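Local coordinates for ancylostoma secreted protein 1 (Necator americanus, PDB 3NT8) that is probably associated with the transition to parasitism by infective hookworm larvae, as a secreted protein built from two CAP domains, at residues S91-I96 with G145-S150; S124-G129 with V173-N178; S243-F248 with T360-D365; S250-G255 with L328-L333. One frame throughout, in Å; residues are numbered along the deposited sequence.

Overall arrangement
The four contacts fall into two pairs, one in each CAP domain. Contacts 1 and 2 lie in the first, their centres about 8 Å apart, and their segments alternate along the chain; helix 147-153 of contact 1 packs on helix 119-127 of contact 2, which rests on strand 170-177. Contacts 3 and 4, about 7 Å apart between centres, share helix 235-253 of the second domain, contact 4 nested inside the loop that contact 3 closes. The first pair closes before the second opens; contacts of different pairs lie 31 to 36 Å apart between centres and do not touch. This is consistent with two CAP domains, each closing its own alpha-beta-alpha sandwich around a 1-3-4-2 sheet.

Contact 1. Residues S91-I96 with G145-S150; sequences SGFAGI and GLFAFS
Phe93 and Phe147 reach for each other from opposite directions, and their ring ends make the whole of this small contact, which buries 67 Å² between backbones 12.7 Å apart at their nearest, from CA of Phe93 to CA of Ala148. CZ of Phe93 lies 3.8 Å from CE2 of Phe147, and the same Phe93 CZ is 3.9 Å from CZ of Phe147. The ring planes are inclined at 50° with centroids 5.8 Å apart, an oblique aromatic meeting that presses a few carbons together while the rest of the rings diverge. Phe147 gets there because its CG stands anti to the backbone N (chi1 179°), swinging the ring off the first turn of helix 147-153. In the CAP fold of this domain the pair bridges the loop between helix 76-85 and strand 100-107 to that helix, and both residues also touch the strand: Phe93 on Gln101 and Thr103, Phe147 on Asn102. Phe147 has further neighbours: its ring meets that of Tyr182 and its side chain touches Tyr141. Its carbonyl O accepts a 2.9 Å hydrogen bond from Ser150 OG, which sits above the carbonyl plane. Phe93, on its loop, is the solvent-exposed partner.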
loop_
_atom_site.group_PDB
_atom_site.type_symbol
_atom_site.label_atom_id
_atom_site.label_comp_id
_atom_site.label_asym_id
_atom_site.label_seq_id
_atom_site.Cartn_x
_atom_site.Cartn_y
_atom_site.Cartn_z
ATOM N N SER A 91 21.982 17.231 -0.895
ATOM C CA SER A 91 20.640 17.742 -0.486
ATOM C C SER A 91 19.483 16.944 -1.116
ATOM O O SER A 91 19.586 16.488 -2.245
ATOM C CB SER A 91 20.489 19.209 -0.886
ATOM O OG SER A 91 21.359 20.025 -0.101
ATOM N N GLY A 92 18.390 16.778 -0.376
ATOM C CA GLY A 92 17.217 16.112 -0.910
ATOM C C GLY A 92 17.290 14.608 -0.850
ATOM O O GLY A 92 18.044 14.041 -0.056
ATOM N N PHE A 93 16.480 13.970 -1.697
ATOM C CA PHE A 93 16.328 12.511 -1.742
ATOM C C PHE A 93 17.136 11.823 -2.849
ATOM O O PHE A 93 17.377 12.394 -3.938
ATOM C CB PHE A 93 14.850 12.125 -1.824
ATOM C CG PHE A 93 14.060 12.488 -0.592
ATOM C CD1 PHE A 93 14.325 11.885 0.644
ATOM C CD2 PHE A 93 13.034 13.428 -0.667
ATOM C CE1 PHE A 93 13.573 12.224 1.779
ATOM C CE2 PHE A 93 12.281 13.777 0.468
ATOM C CZ PHE A 93 12.549 13.178 1.686
ATOM N N ALA A 94 17.552 10.596 -2.564
ATOM C CA ALA A 94 18.447 9.856 -3.439
ATOM C C ALA A 94 17.756 9.413 -4.725
ATOM O O ALA A 94 18.421 9.286 -5.744
ATOM C CB ALA A 94 19.011 8.659 -2.707
ATOM N N GLY A 95 16.436 9.178 -4.666
ATOM C CA GLY A 95 15.650 8.623 -5.791
ATOM C C GLY A 95 15.930 7.136 -6.082
ATOM O O GLY A 95 15.760 6.668 -7.229
ATOM N N ILE A 96 16.381 6.394 -5.057
ATOM C CA ILE A 96 16.550 4.926 -5.152
ATOM C C ILE A 96 15.245 4.157 -5.435
ATOM O O ILE A 96 14.170 4.475 -4.848
ATOM C CB ILE A 96 17.239 4.335 -3.876
ATOM C CG1 ILE A 96 18.622 4.983 -3.673
ATOM C CG2 ILE A 96 17.351 2.782 -3.958
ATOM C CD1 ILE A 96 19.080 4.978 -2.258
ATOM N N GLY A 145 3.756 16.706 9.610
ATOM C CA GLY A 145 5.042 16.366 10.309
ATOM C C GLY A 145 5.239 14.903 10.736
ATOM O O GLY A 145 6.035 14.589 11.634
ATOM N N LEU A 146 4.507 13.979 10.112
ATOM C CA LEU A 146 4.667 12.526 10.384
ATOM C C LEU A 146 5.503 11.812 9.314
ATOM O O LEU A 146 5.654 10.566 9.312
ATOM C CB LEU A 146 3.263 11.868 10.515
ATOM C CG LEU A 146 2.417 12.339 11.723
ATOM C CD1 LEU A 146 0.948 11.955 11.567
ATOM C CD2 LEU A 146 2.906 11.930 13.064
ATOM N N PHE A 147 6.033 12.559 8.356
ATOM C CA PHE A 147 6.729 11.906 7.253
ATOM C C PHE A 147 7.761 10.896 7.711
ATOM O O PHE A 147 7.787 9.743 7.250
ATOM C CB PHE A 147 7.434 12.915 6.384
ATOM C CG PHE A 147 8.181 12.282 5.233
ATOM C CD1 PHE A 147 7.503 11.830 4.096
ATOM C CD2 PHE A 147 9.554 12.108 5.303
ATOM C CE1 PHE A 147 8.185 11.222 3.034
ATOM C CE2 PHE A 147 10.248 11.500 4.225
ATOM C CZ PHE A 147 9.553 11.046 3.123
ATOM N N ALA A 148 8.664 11.343 8.563
ATOM C CA ALA A 148 9.777 10.553 8.967
ATOM C C ALA A 148 9.351 9.409 9.914
ATOM O O ALA A 148 9.877 8.332 9.806
ATOM C CB ALA A 148 10.869 11.491 9.604
ATOM N N PHE A 149 8.364 9.653 10.775
ATOM C CA PHE A 149 7.792 8.651 11.659
ATOM C C PHE A 149 7.066 7.551 10.910
ATOM O O PHE A 149 7.224 6.404 11.290
ATOM C CB PHE A 149 6.872 9.320 12.710
ATOM C CG PHE A 149 6.005 8.339 13.520
ATOM C CD1 PHE A 149 6.530 7.685 14.627
ATOM C CD2 PHE A 149 4.662 8.095 13.175
ATOM C CE1 PHE A 149 5.751 6.784 15.393
ATOM C CE2 PHE A 149 3.841 7.199 13.938
ATOM C CZ PHE A 149 4.387 6.534 15.041
ATOM N N SER A 150 6.340 7.889 9.841
ATOM C CA SER A 150 5.587 6.950 9.000
ATOM C C SER A 150 6.417 5.854 8.343
ATOM O O SER A 150 6.007 4.686 8.379
ATOM C CB SER A 150 4.713 7.690 7.972
ATOM O OG SER A 150 5.433 8.184 6.851
#

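Contact 2. Residues S124-G129 with V173-N178; sequences SGWWSG and VSCIYN
The indole of Trp126 meets strand 170-177 with the edge of its six-membered ring, near the ring plane, while the hydroxyl of Tyr177 approaches obliquely, its OH 4.3 Å from Trp126 CE3. Along that edge three successive carbons run beside the strand. Trp126 CZ2 is 3.6 Å from the carbonyl O of Val173, CH2 is 3.8 Å from N of Cys175 and 3.9 Å from CA of Ser174, and CZ3 is 3.6 Å from SG of Cys175. The sulfur lies in the plane of the indole, 84° off the ring normal, so this is an edge-on sulfur-aromatic contact. Cys175 turns SG anti to its carbonyl carbon (chi1 -70°), which brings it to the ring and also into the disulfide with Cys162 on the adjoining strand 159-167. The contact seats helix 119-127 on the central sheet of the first CAP domain, with Met152 of helix 147-153 and Met104 of strand 100-107 also packing on Trp126. Tyr177 OH is hydrogen-bonded to NE2 of His44. No hydrogen bond links the two segments: the weakly positive C-H rim of the indole probably favours the electron-rich oxygen and sulfur along it, and dispersion and modest electrostatics probably account for the attraction.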
loop_
_atom_site.group_PDB
_atom_site.type_symbol
_atom_site.label_atom_id
_atom_site.label_comp_id
_atom_site.label_asym_id
_atom_site.label_seq_id
_atom_site.Cartn_x
_atom_site.Cartn_y
_atom_site.Cartn_z
ATOM N N SER A 124 15.912 9.238 16.745
ATOM C CA SER A 124 14.950 9.727 17.697
ATOM C C SER A 124 14.277 11.015 17.287
ATOM O O SER A 124 13.096 11.271 17.646
ATOM C CB SER A 124 15.530 9.757 19.137
ATOM O OG SER A 124 16.527 10.729 19.348
ATOM N N GLY A 125 15.002 11.816 16.517
ATOM C CA GLY A 125 14.473 13.002 15.820
ATOM C C GLY A 125 13.421 12.637 14.741
ATOM O O GLY A 125 12.366 13.296 14.640
ATOM N N TRP A 126 13.696 11.602 13.965
ATOM C CA TRP A 126 12.701 11.027 13.016
ATOM C C TRP A 126 11.465 10.538 13.725
ATOM O O TRP A 126 10.345 10.835 13.323
ATOM C CB TRP A 126 13.307 9.887 12.185
ATOM C CG TRP A 126 14.330 10.315 11.223
ATOM C CD1 TRP A 126 14.505 11.602 10.715
ATOM C CD2 TRP A 126 15.319 9.502 10.567
ATOM N NE1 TRP A 126 15.547 11.601 9.828
ATOM C CE2 TRP A 126 16.087 10.349 9.741
ATOM C CE3 TRP A 126 15.633 8.157 10.599
ATOM C CZ2 TRP A 126 17.141 9.891 8.935
ATOM C CZ3 TRP A 126 16.709 7.709 9.816
ATOM C CH2 TRP A 126 17.449 8.580 9.006
ATOM N N TRP A 127 11.706 9.791 14.799
ATOM C CA TRP A 127 10.670 9.153 15.563
ATOM C C TRP A 127 9.728 10.164 16.319
ATOM O O TRP A 127 8.545 9.846 16.544
ATOM C CB TRP A 127 11.323 8.102 16.525
ATOM C CG TRP A 127 10.235 7.170 17.183
ATOM C CD1 TRP A 127 9.654 7.323 18.411
ATOM C CD2 TRP A 127 9.561 6.049 16.563
ATOM N NE1 TRP A 127 8.716 6.340 18.624
ATOM C CE2 TRP A 127 8.622 5.557 17.498
ATOM C CE3 TRP A 127 9.690 5.396 15.322
ATOM C CZ2 TRP A 127 7.834 4.454 17.242
ATOM C CZ3 TRP A 127 8.903 4.303 15.063
ATOM C CH2 TRP A 127 7.972 3.844 16.013
ATOM N N SER A 128 10.207 11.387 16.610
ATOM C CA SER A 128 9.562 12.302 17.524
ATOM C C SER A 128 8.342 12.942 16.854
ATOM O O SER A 128 7.634 13.710 17.476
ATOM C CB SER A 128 10.544 13.366 18.123
ATOM O OG SER A 128 11.122 14.214 17.128
ATOM N N GLY A 129 8.157 12.636 15.559
ATOM C CA GLY A 129 7.016 13.060 14.778
ATOM C C GLY A 129 5.700 12.844 15.519
ATOM O O GLY A 129 4.891 13.760 15.625
ATOM N N VAL A 173 23.031 11.253 7.508
ATOM C CA VAL A 173 22.565 9.969 8.014
ATOM C C VAL A 173 21.189 9.685 7.416
ATOM O O VAL A 173 20.356 10.563 7.393
ATOM C CB VAL A 173 22.435 9.974 9.538
ATOM C CG1 VAL A 173 22.047 8.556 10.004
ATOM C CG2 VAL A 173 23.739 10.486 10.206
ATOM N N SER A 174 20.994 8.489 6.882
ATOM C CA SER A 174 19.849 8.200 6.002
ATOM C C SER A 174 19.465 6.709 6.120
ATOM O O SER A 174 20.277 5.901 6.399
ATOM C CB SER A 174 20.102 8.588 4.520
ATOM O OG SER A 174 18.892 8.444 3.720
ATOM N N CYS A 175 18.192 6.399 5.929
ATOM C CA CYS A 175 17.684 5.018 5.962
ATOM C C CYS A 175 16.669 4.978 4.862
ATOM O O CYS A 175 15.977 5.966 4.625
ATOM C CB CYS A 175 16.978 4.660 7.301
ATOM S SG CYS A 175 17.982 4.502 8.768
ATOM N N ILE A 176 16.615 3.826 4.182
ATOM C CA ILE A 176 15.614 3.541 3.162
ATOM C C ILE A 176 14.828 2.306 3.565
ATOM O O ILE A 176 15.333 1.469 4.328
ATOM C CB ILE A 176 16.222 3.303 1.724
ATOM C CG1 ILE A 176 17.439 2.412 1.773
ATOM C CG2 ILE A 176 16.573 4.581 1.031
ATOM C CD1 ILE A 176 17.764 1.895 0.436
ATOM N N TYR A 177 13.599 2.200 3.066
ATOM C CA TYR A 177 12.624 1.211 3.578
ATOM C C TYR A 177 11.862 0.663 2.413
ATOM O O TYR A 177 11.488 1.423 1.546
ATOM C CB TYR A 177 11.606 1.888 4.524
ATOM C CG TYR A 177 12.225 2.641 5.653
ATOM C CD1 TYR A 177 12.265 2.097 6.952
ATOM C CD2 TYR A 177 12.692 3.920 5.472
ATOM C CE1 TYR A 177 12.790 2.824 7.986
ATOM C CE2 TYR A 177 13.211 4.638 6.523
ATOM C CZ TYR A 177 13.249 4.091 7.777
ATOM O OH TYR A 177 13.810 4.751 8.815
ATOM N N ASN A 178 11.610 -0.641 2.386
ATOM C CA ASN A 178 10.892 -1.246 1.299
ATOM C C ASN A 178 9.347 -1.090 1.398
ATOM O O ASN A 178 8.600 -1.870 0.777
ATOM C CB ASN A 178 11.247 -2.734 1.166
ATOM C CG ASN A 178 10.698 -3.595 2.338
ATOM O OD1 ASN A 178 10.424 -3.080 3.429
ATOM N ND2 ASN A 178 10.565 -4.914 2.109
#

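Contact 3. Residues S243-F248 with T360-D365; sequences SVHNEF and TQMAWD
The CH-pi interaction between Met362 and His245 dominates this contact. The methyl CE of Met362 sits 3.6 Å above the imidazole plane of His245, over its centre and 9° off the ring normal, and the five ring atoms of His245 lie 3.7 to 4.0 Å from Met362 CE. The methionine crosses the histidine side chain at about a right angle; a bend at its last torsion (chi3 67°) folds CE back over the ring, while CG also rests 3.7 Å from NE2 of His245. The sulfur contributes obliquely, with SD 4.5 Å from the centroid of the His245 ring. Apolar packing adds Phe248, one turn further along helix 235-253, whose CD2 lies 4.1 Å from CE of Met362. The methyl thus touches two aromatic residues of one helix, and Trp329 and Trp330 of helix 318-330 pack on the same methionine. Hydrogen bonds hold the imidazole from outside: ND1 pairs with Phe241 O in the preceding turn, and NE2 with Tyr387 OH on strand 381-388. Helices 235-253 and 357-363 of the second CAP domain are joined here; within segments 243-248 and 360-365 the nearest CA atoms, of His245 and Met362, are 6.7 Å apart. The two bonds probably restrain the rotation of the ring, so that it offers a steady face on which the polarised thioether methyl can settle by dispersion and weak electrostatic attraction.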
loop_
_atom_site.group_PDB
_atom_site.type_symbol
_atom_site.label_atom_id
_atom_site.label_comp_id
_atom_site.label_asym_id
_atom_site.label_seq_id
_atom_site.Cartn_x
_atom_site.Cartn_y
_atom_site.Cartn_z
ATOM N N SER A 243 -8.458 -10.751 -5.287
ATOM C CA SER A 243 -8.907 -10.907 -3.913
ATOM C C SER A 243 -9.258 -9.559 -3.290
ATOM O O SER A 243 -10.277 -9.470 -2.615
ATOM C CB SER A 243 -7.870 -11.599 -3.035
ATOM O OG SER A 243 -6.686 -10.807 -3.011
ATOM N N VAL A 244 -8.414 -8.539 -3.488
ATOM C CA VAL A 244 -8.728 -7.199 -2.971
ATOM C C VAL A 244 -10.018 -6.645 -3.585
ATOM O O VAL A 244 -10.850 -6.078 -2.882
ATOM C CB VAL A 244 -7.564 -6.197 -3.094
ATOM C CG1 VAL A 244 -8.004 -4.811 -2.555
ATOM C CG2 VAL A 244 -6.337 -6.680 -2.297
ATOM N N HIS A 245 -10.222 -6.852 -4.877
ATOM C CA HIS A 245 -11.508 -6.479 -5.495
ATOM C C HIS A 245 -12.685 -7.167 -4.897
ATOM O O HIS A 245 -13.648 -6.505 -4.447
ATOM C CB HIS A 245 -11.514 -6.630 -7.005
ATOM C CG HIS A 245 -10.847 -5.473 -7.708
ATOM N ND1 HIS A 245 -9.497 -5.178 -7.562
ATOM C CD2 HIS A 245 -11.345 -4.535 -8.552
ATOM C CE1 HIS A 245 -9.200 -4.114 -8.285
ATOM N NE2 HIS A 245 -10.306 -3.695 -8.883
ATOM N N ASN A 246 -12.626 -8.485 -4.889
ATOM C CA ASN A 246 -13.732 -9.291 -4.412
ATOM C C ASN A 246 -14.091 -9.116 -2.977
ATOM O O ASN A 246 -15.261 -9.173 -2.667
ATOM C CB ASN A 246 -13.562 -10.777 -4.756
ATOM C CG ASN A 246 -14.061 -11.099 -6.174
ATOM O OD1 ASN A 246 -15.071 -10.571 -6.563
ATOM N ND2 ASN A 246 -13.355 -11.970 -6.932
ATOM N N GLU A 247 -13.077 -8.921 -2.120
ATOM C CA GLU A 247 -13.292 -8.728 -0.741
ATOM C C GLU A 247 -13.983 -7.389 -0.437
ATOM O O GLU A 247 -14.776 -7.287 0.491
ATOM C CB GLU A 247 -11.969 -8.828 0.010
ATOM C CG GLU A 247 -11.487 -10.239 0.125
ATOM C CD GLU A 247 -10.386 -10.436 1.145
ATOM O OE1 GLU A 247 -9.881 -9.450 1.740
ATOM O OE2 GLU A 247 -10.021 -11.607 1.356
ATOM N N PHE A 248 -13.650 -6.369 -1.217
ATOM C CA PHE A 248 -14.332 -5.114 -1.134
ATOM C C PHE A 248 -15.768 -5.216 -1.679
ATOM O O PHE A 248 -16.700 -4.668 -1.066
ATOM C CB PHE A 248 -13.546 -4.041 -1.866
ATOM C CG PHE A 248 -12.402 -3.407 -1.082
ATOM C CD1 PHE A 248 -12.554 -3.045 0.248
ATOM C CD2 PHE A 248 -11.205 -3.041 -1.746
ATOM C CE1 PHE A 248 -11.520 -2.377 1.005
ATOM C CE2 PHE A 248 -10.157 -2.381 -1.005
ATOM C CZ PHE A 248 -10.360 -2.032 0.390
ATOM N N THR A 360 -16.558 3.387 -8.196
ATOM C CA THR A 360 -17.805 2.961 -8.825
ATOM C C THR A 360 -17.563 1.775 -9.738
ATOM O O THR A 360 -18.271 0.777 -9.676
ATOM C CB THR A 360 -18.555 4.119 -9.492
ATOM O OG1 THR A 360 -17.686 4.878 -10.356
ATOM C CG2 THR A 360 -19.112 5.065 -8.428
ATOM N N GLN A 361 -16.499 1.841 -10.527
ATOM C CA GLN A 361 -16.169 0.733 -11.375
ATOM C C GLN A 361 -15.778 -0.506 -10.588
ATOM O O GLN A 361 -16.001 -1.642 -11.031
ATOM C CB GLN A 361 -15.034 1.145 -12.331
ATOM C CG GLN A 361 -14.588 0.109 -13.353
ATOM C CD GLN A 361 -15.715 -0.280 -14.281
ATOM O OE1 GLN A 361 -15.944 0.339 -15.345
ATOM N NE2 GLN A 361 -16.419 -1.331 -13.894
ATOM N N MET A 362 -15.156 -0.321 -9.442
ATOM C CA MET A 362 -14.825 -1.499 -8.612
ATOM C C MET A 362 -16.102 -2.159 -8.014
ATOM O O MET A 362 -16.182 -3.399 -7.884
ATOM C CB MET A 362 -13.844 -1.132 -7.501
ATOM C CG MET A 362 -12.433 -0.849 -7.986
ATOM S SD MET A 362 -11.286 -0.484 -6.604
ATOM C CE MET A 362 -11.192 -2.059 -5.714
ATOM N N ALA A 363 -17.087 -1.338 -7.651
ATOM C CA ALA A 363 -18.303 -1.801 -7.014
ATOM C C ALA A 363 -19.418 -2.096 -8.013
ATOM O O ALA A 363 -20.497 -2.503 -7.596
ATOM C CB ALA A 363 -18.808 -0.761 -6.025
ATOM N N TRP A 364 -19.162 -1.896 -9.309
ATOM C CA TRP A 364 -20.209 -2.062 -10.354
ATOM C C TRP A 364 -20.709 -3.504 -10.499
ATOM O O TRP A 364 -19.924 -4.428 -10.829
ATOM C CB TRP A 364 -19.704 -1.536 -11.701
ATOM C CG TRP A 364 -20.796 -0.914 -12.535
ATOM C CD1 TRP A 364 -21.601 -1.552 -13.467
ATOM C CD2 TRP A 364 -21.236 0.445 -12.493
ATOM N NE1 TRP A 364 -22.499 -0.663 -14.009
ATOM C CE2 TRP A 364 -22.296 0.573 -13.439
ATOM C CE3 TRP A 364 -20.871 1.564 -11.729
ATOM C CZ2 TRP A 364 -22.982 1.798 -13.651
ATOM C CZ3 TRP A 364 -21.538 2.785 -11.967
ATOM C CH2 TRP A 364 -22.575 2.881 -12.913
ATOM N N ASP A 365 -22.004 -3.709 -10.230
ATOM C CA ASP A 365 -22.479 -5.074 -10.060
ATOM C C ASP A 365 -22.422 -5.910 -11.314
ATOM O O ASP A 365 -22.216 -7.107 -11.216
ATOM C CB ASP A 365 -23.862 -5.176 -9.364
ATOM C CG ASP A 365 -24.976 -4.539 -10.133
ATOM O OD1 ASP A 365 -24.725 -3.712 -10.971
ATOM O OD2 ASP A 365 -26.148 -4.790 -9.846
#

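Contact 4. Residues S250-G255 with L328-L333; sequences SSVARG and LWWNEL
A Schellman motif ends helix 235-253, and just before its close Val252 meets the tryptophan edge of the neighbouring helix 318-330. CB of Val252 lies in the plane of the Trp330 indole, 3.7 Å from CZ2. Of its methyls, CG1 keeps near the ring plane, 4.0 Å from Trp330 CH2, while CG2 stands off to one side, 4.0 Å from Trp330 CZ2. Trp330 is extended toward the valine with its CG anti to the backbone N (chi1 -167°), while NE1 is hydrogen-bonded to Glu257 OE1. A looser apolar touch, Val252 CG2 to Leu333 CD2 at 4.5 Å, brings in Leu333 of helix 332-335. Within the second CAP domain the contact joins the C-terminal end of helix 235-253 to Trp330 and Leu333; Tyr359 of helix 357-363 packs on both Val252 and Leu333, and Phe248 stacks on the Trp330 ring. At the helix end Gly255 takes positive phi (81°) and its N makes a weak bond to Val252 O, while Leu256 N reaches Ser251 O to complete the motif. Arg254 folds back over this last turn: its NH2 donates to Ser250 OG at 2.9 Å, with an angle of 151° at the hydrogen, and its NE bonds weakly to Ser250 O.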
loop_
_atom_site.group_PDB
_atom_site.type_symbol
_atom_site.label_atom_id
_atom_site.label_comp_id
_atom_site.label_asym_id
_atom_site.label_seq_id
_atom_site.Cartn_x
_atom_site.Cartn_y
_atom_site.Cartn_z
ATOM N N SER A 250 -17.543 -7.914 -1.658
ATOM C CA SER A 250 -18.250 -8.701 -0.643
ATOM C C SER A 250 -18.703 -7.833 0.535
ATOM O O SER A 250 -19.870 -7.907 0.997
ATOM C CB SER A 250 -17.389 -9.861 -0.146
ATOM O OG SER A 250 -18.059 -10.554 0.891
ATOM N N SER A 251 -17.764 -7.012 1.018
ATOM C CA SER A 251 -18.018 -6.104 2.083
ATOM C C SER A 251 -19.116 -5.118 1.760
ATOM O O SER A 251 -20.001 -4.890 2.595
ATOM C CB SER A 251 -16.771 -5.383 2.511
ATOM O OG SER A 251 -17.073 -4.706 3.728
ATOM N N VAL A 252 -19.047 -4.517 0.569
ATOM C CA VAL A 252 -20.034 -3.523 0.175
ATOM C C VAL A 252 -21.414 -4.119 -0.041
ATOM O O VAL A 252 -22.396 -3.448 0.278
ATOM C CB VAL A 252 -19.562 -2.667 -1.045
ATOM C CG1 VAL A 252 -19.990 -3.262 -2.328
ATOM C CG2 VAL A 252 -20.027 -1.255 -0.958
ATOM N N ALA A 253 -21.511 -5.343 -0.559
ATOM C CA ALA A 253 -22.799 -5.940 -0.774
ATOM C C ALA A 253 -23.523 -6.237 0.537
ATOM O O ALA A 253 -24.723 -6.281 0.554
ATOM C CB ALA A 253 -22.699 -7.180 -1.597
ATOM N N ARG A 254 -22.788 -6.443 1.607
ATOM C CA ARG A 254 -23.353 -6.855 2.881
ATOM C C ARG A 254 -23.588 -5.676 3.803
ATOM O O ARG A 254 -23.931 -5.861 4.939
ATOM C CB ARG A 254 -22.474 -7.911 3.551
ATOM C CG ARG A 254 -22.739 -9.319 2.979
ATOM C CD ARG A 254 -21.750 -10.280 3.529
ATOM N NE ARG A 254 -20.357 -10.026 3.169
ATOM C CZ ARG A 254 -19.393 -9.798 4.069
ATOM N NH1 ARG A 254 -19.676 -9.808 5.370
ATOM N NH2 ARG A 254 -18.123 -9.644 3.687
ATOM N N GLY A 255 -23.410 -4.467 3.280
ATOM C CA GLY A 255 -23.742 -3.234 4.019
ATOM C C GLY A 255 -22.671 -2.835 4.990
ATOM O O GLY A 255 -22.976 -2.264 6.054
ATOM N N LEU A 328 -6.621 2.756 -2.909
ATOM C CA LEU A 328 -6.748 4.198 -3.239
ATOM C C LEU A 328 -7.974 4.408 -4.129
ATOM O O LEU A 328 -8.723 5.385 -3.932
ATOM C CB LEU A 328 -5.485 4.762 -3.917
ATOM C CG LEU A 328 -4.321 5.057 -2.946
ATOM C CD1 LEU A 328 -2.894 5.324 -3.621
ATOM C CD2 LEU A 328 -4.666 6.173 -1.892
ATOM N N TRP A 329 -8.185 3.523 -5.081
ATOM C CA TRP A 329 -9.431 3.594 -5.880
ATOM C C TRP A 329 -10.686 3.424 -5.014
ATOM O O TRP A 329 -11.633 4.236 -5.158
ATOM C CB TRP A 329 -9.457 2.565 -6.953
ATOM C CG TRP A 329 -8.361 2.684 -7.948
ATOM C CD1 TRP A 329 -7.726 3.809 -8.324
ATOM C CD2 TRP A 329 -7.802 1.606 -8.741
ATOM N NE1 TRP A 329 -6.771 3.497 -9.283
ATOM C CE2 TRP A 329 -6.796 2.158 -9.538
ATOM C CE3 TRP A 329 -8.043 0.233 -8.828
ATOM C CZ2 TRP A 329 -6.027 1.385 -10.419
ATOM C CZ3 TRP A 329 -7.218 -0.539 -9.681
ATOM C CH2 TRP A 329 -6.250 0.038 -10.446
ATOM N N TRP A 330 -10.685 2.391 -4.135
ATOM C CA TRP A 330 -11.808 2.071 -3.267
ATOM C C TRP A 330 -12.138 3.154 -2.241
ATOM O O TRP A 330 -13.334 3.402 -1.968
ATOM C CB TRP A 330 -11.611 0.708 -2.565
ATOM C CG TRP A 330 -12.876 0.200 -1.920
ATOM C CD1 TRP A 330 -13.241 0.331 -0.600
ATOM C CD2 TRP A 330 -13.990 -0.480 -2.564
ATOM N NE1 TRP A 330 -14.492 -0.240 -0.386
ATOM C CE2 TRP A 330 -14.951 -0.758 -1.570
ATOM C CE3 TRP A 330 -14.244 -0.903 -3.878
ATOM C CZ2 TRP A 330 -16.151 -1.413 -1.860
ATOM C CZ3 TRP A 330 -15.426 -1.551 -4.152
ATOM C CH2 TRP A 330 -16.358 -1.803 -3.157
ATOM N N ASN A 331 -11.081 3.799 -1.701
ATOM C CA ASN A 331 -11.217 4.814 -0.669
ATOM C C ASN A 331 -12.102 5.977 -1.009
ATOM O O ASN A 331 -12.544 6.680 -0.131
ATOM C CB ASN A 331 -9.844 5.247 -0.064
ATOM C CG ASN A 331 -9.255 4.161 0.833
ATOM O OD1 ASN A 331 -9.996 3.263 1.299
ATOM N ND2 ASN A 331 -7.903 4.193 1.042
ATOM N N GLU A 332 -12.366 6.182 -2.296
ATOM C CA GLU A 332 -13.260 7.244 -2.732
ATOM C C GLU A 332 -14.611 7.284 -2.015
ATOM O O GLU A 332 -15.188 8.344 -1.747
ATOM C CB GLU A 332 -13.383 7.211 -4.246
ATOM C CG GLU A 332 -11.996 7.421 -4.937
ATOM C CD GLU A 332 -12.041 7.403 -6.453
ATOM O OE1 GLU A 332 -12.904 6.723 -7.096
ATOM O OE2 GLU A 332 -11.161 8.060 -7.042
ATOM N N LEU A 333 -15.083 6.109 -1.644
ATOM C CA LEU A 333 -16.384 5.978 -1.046
ATOM C C LEU A 333 -16.381 6.584 0.336
ATOM O O LEU A 333 -17.339 7.311 0.713
ATOM C CB LEU A 333 -16.825 4.489 -0.965
ATOM C CG LEU A 333 -18.133 4.270 -0.178
ATOM C CD1 LEU A 333 -19.342 4.827 -0.891
ATOM C CD2 LEU A 333 -18.378 2.780 0.095
#